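Local coordinates for protein oxidoreductase (Azotobacter vinelandii, PDB 7D5M) that binds NAD+ and, as a homolog of inositol dehydrogenase, probably catalyses the NAD-dependent oxidation of a polyol or sugar-like substrate, at residues Q271-I276 / L282-E287. Residues are numbered along the deposited sequence; the frame is centred on the assembly and turned at random.
Sequences QKIRVI and LEWWDE
Lys272 lies alongside Trp285 in an antiparallel hairpin, and the lysine chain runs out over one face of the indole. Lys272 CB is 3.7 Å from Trp284 O. CG then reaches the indole rim at Trp285 CD1. Lys272 CE sits 3.5 Å from the centroid of the Trp285 five-membered ring, almost on its normal, as a CH-pi contact. Lys272 NZ ends 4.5 Å from that Trp285 ring centroid in a cation-pi contact. Glu287 CB lies over the opposite face, toward the rim.

On the same side of the sheet, Arg274 NH1 forms a salt bridge with Glu283 OE1 at 2.9 Å, the two planes 83° apart. Arg274 NH2 has a second acid partner, Glu295.

Asp286 closes the open end of the hairpin. Its CG stands between the backbone N and the carbonyl carbon (chi1 70°), which brings the carboxylate up against Gln271. Asp286 OD1 accepts Gln271 N at 3.3 Å and Asp286 OD2 accepts Gln271 NE2 at 3.2 Å, both from above the carboxylate plane. OD2 also bonds His269. An alanine here is likely to cost Gln271 NE2 and His269 this shared acceptor and let the glutamine amide turn.

Ile273, Val275, Leu282 and Trp284 face the other way. Helix 148-158 packs on the last three, helix 202-217 also meets Trp284, and Ile273 touches strand 165-173. Strands 165-173 and 291-296 flank the hairpin in the mixed sheet of the C-terminal alpha/beta domain.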
loop_
_atom_site.group_PDB
_atom_site.type_symbol
_atom_site.label_atom_id
_atom_site.label_comp_id
_atom_site.label_asym_id
_atom_site.label_seq_id
_atom_site.Cartn_x
_atom_site.Cartn_y
_atom_site.Cartn_z
ATOM N N GLN A 271 -7.408 4.266 13.029
ATOM C CA GLN A 271 -6.703 4.304 14.333
ATOM C C GLN A 271 -5.226 3.989 14.079
ATOM O O GLN A 271 -4.916 2.875 13.670
ATOM C CB GLN A 271 -7.289 3.335 15.358
ATOM C CG GLN A 271 -6.623 3.503 16.710
ATOM C CD GLN A 271 -7.010 2.486 17.756
ATOM O OE1 GLN A 271 -6.559 2.579 18.892
ATOM N NE2 GLN A 271 -7.839 1.515 17.386
ATOM N N LYS A 272 -4.356 4.957 14.305
ATOM C CA LYS A 272 -2.910 4.794 14.050
ATOM C C LYS A 272 -2.137 5.372 15.229
ATOM O O LYS A 272 -2.594 6.352 15.847
ATOM C CB LYS A 272 -2.520 5.458 12.726
ATOM C CG LYS A 272 -3.330 5.008 11.511
ATOM C CD LYS A 272 -3.084 5.788 10.216
ATOM C CE LYS A 272 -3.467 4.973 8.999
ATOM N NZ LYS A 272 -3.582 5.784 7.761
ATOM N N ILE A 273 -0.991 4.779 15.521
ATOM C CA ILE A 273 -0.038 5.356 16.499
ATOM C C ILE A 273 1.352 5.278 15.881
ATOM O O ILE A 273 1.747 4.215 15.399
ATOM C CB ILE A 273 -0.118 4.682 17.878
ATOM C CG1 ILE A 273 0.935 5.267 18.822
ATOM C CG2 ILE A 273 -0.014 3.168 17.788
ATOM C CD1 ILE A 273 0.646 5.026 20.274
ATOM N N ARG A 274 2.033 6.416 15.836
ATOM C CA ARG A 274 3.431 6.483 15.360
ATOM C C ARG A 274 4.258 7.002 16.530
ATOM O O ARG A 274 3.948 8.088 17.042
ATOM C CB ARG A 274 3.567 7.386 14.134
ATOM C CG ARG A 274 4.978 7.443 13.568
ATOM C CD ARG A 274 5.080 8.317 12.328
ATOM N NE ARG A 274 6.414 8.305 11.758
ATOM C CZ ARG A 274 6.900 7.381 10.938
ATOM N NH1 ARG A 274 6.168 6.345 10.548
ATOM N NH2 ARG A 274 8.137 7.497 10.494
ATOM N N VAL A 275 5.238 6.228 16.956
ATOM C CA VAL A 275 6.191 6.662 18.006
ATOM C C VAL A 275 7.490 6.999 17.293
ATOM O O VAL A 275 8.025 6.120 16.602
ATOM C CB VAL A 275 6.388 5.585 19.084
ATOM C CG1 VAL A 275 7.347 6.069 20.159
ATOM C CG2 VAL A 275 5.063 5.152 19.683
ATOM N N ILE A 276 7.963 8.234 17.462
ATOM C CA ILE A 276 9.140 8.766 16.731
ATOM C C ILE A 276 10.262 9.014 17.736
ATOM O O ILE A 276 10.079 9.836 18.646
ATOM C CB ILE A 276 8.767 10.040 15.953
ATOM C CG1 ILE A 276 7.550 9.788 15.058
ATOM C CG2 ILE A 276 9.980 10.541 15.180
ATOM C CD1 ILE A 276 6.864 11.022 14.577
ATOM N N LEU A 282 8.304 3.709 14.918
ATOM C CA LEU A 282 7.415 2.572 14.614
ATOM C C LEU A 282 6.009 3.123 14.408
ATOM O O LEU A 282 5.682 4.198 14.940
ATOM C CB LEU A 282 7.499 1.483 15.687
ATOM C CG LEU A 282 7.238 1.878 17.128
ATOM C CD1 LEU A 282 5.751 2.010 17.411
ATOM C CD2 LEU A 282 7.855 0.843 18.059
ATOM N N GLU A 283 5.195 2.408 13.642
ATOM C CA GLU A 283 3.813 2.858 13.369
ATOM C C GLU A 283 2.900 1.650 13.190
ATOM O O GLU A 283 3.258 0.720 12.464
ATOM C CB GLU A 283 3.753 3.783 12.161
ATOM C CG GLU A 283 2.360 4.356 11.934
ATOM C CD GLU A 283 2.271 5.430 10.862
ATOM O OE1 GLU A 283 3.296 6.075 10.590
ATOM O OE2 GLU A 283 1.166 5.618 10.305
ATOM N N TRP A 284 1.743 1.711 13.832
ATOM C CA TRP A 284 0.738 0.622 13.844
ATOM C C TRP A 284 -0.614 1.212 13.468
ATOM O O TRP A 284 -0.914 2.323 13.909
ATOM C CB TRP A 284 0.710 -0.043 15.219
ATOM C CG TRP A 284 -0.195 -1.233 15.317
ATOM C CD1 TRP A 284 0.102 -2.517 14.974
ATOM C CD2 TRP A 284 -1.542 -1.253 15.826
ATOM N NE1 TRP A 284 -0.971 -3.330 15.213
ATOM C CE2 TRP A 284 -1.987 -2.592 15.751
ATOM C CE3 TRP A 284 -2.432 -0.280 16.306
ATOM C CZ2 TRP A 284 -3.268 -2.980 16.144
ATOM C CZ3 TRP A 284 -3.691 -0.669 16.712
ATOM C CH2 TRP A 284 -4.102 -2.001 16.643
ATOM N N TRP A 285 -1.388 0.457 12.697
ATOM C CA TRP A 285 -2.694 0.855 12.128
ATOM C C TRP A 285 -3.686 -0.276 12.413
ATOM O O TRP A 285 -3.401 -1.422 12.021
ATOM C CB TRP A 285 -2.497 1.115 10.635
ATOM C CG TRP A 285 -3.736 1.436 9.867
ATOM C CD1 TRP A 285 -4.930 1.889 10.344
ATOM C CD2 TRP A 285 -3.870 1.376 8.441
ATOM N NE1 TRP A 285 -5.800 2.106 9.311
ATOM C CE2 TRP A 285 -5.184 1.799 8.130
ATOM C CE3 TRP A 285 -3.009 1.016 7.403
ATOM C CZ2 TRP A 285 -5.657 1.847 6.819
ATOM C CZ3 TRP A 285 -3.481 1.059 6.109
ATOM C CH2 TRP A 285 -4.783 1.471 5.824
ATOM N N ASP A 286 -4.785 0.017 13.106
ATOM C CA ASP A 286 -5.688 -1.031 13.651
ATOM C C ASP A 286 -6.316 -1.854 12.518
ATOM O O ASP A 286 -6.665 -3.025 12.772
ATOM C CB ASP A 286 -6.743 -0.428 14.585
ATOM C CG ASP A 286 -7.829 0.423 13.936
ATOM O OD1 ASP A 286 -7.592 0.986 12.848
ATOM O OD2 ASP A 286 -8.911 0.537 14.554
ATOM N N GLU A 287 -6.455 -1.298 11.313
ATOM C CA GLU A 287 -7.160 -1.997 10.208
ATOM C C GLU A 287 -6.252 -3.088 9.625
ATOM O O GLU A 287 -6.753 -3.963 8.920
ATOM C CB GLU A 287 -7.611 -1.006 9.137
ATOM C CG GLU A 287 -8.668 -0.038 9.634
ATOM C CD GLU A 287 -9.018 1.021 8.610
ATOM O OE1 GLU A 287 -9.510 0.652 7.514
ATOM O OE2 GLU A 287 -8.729 2.196 8.880
#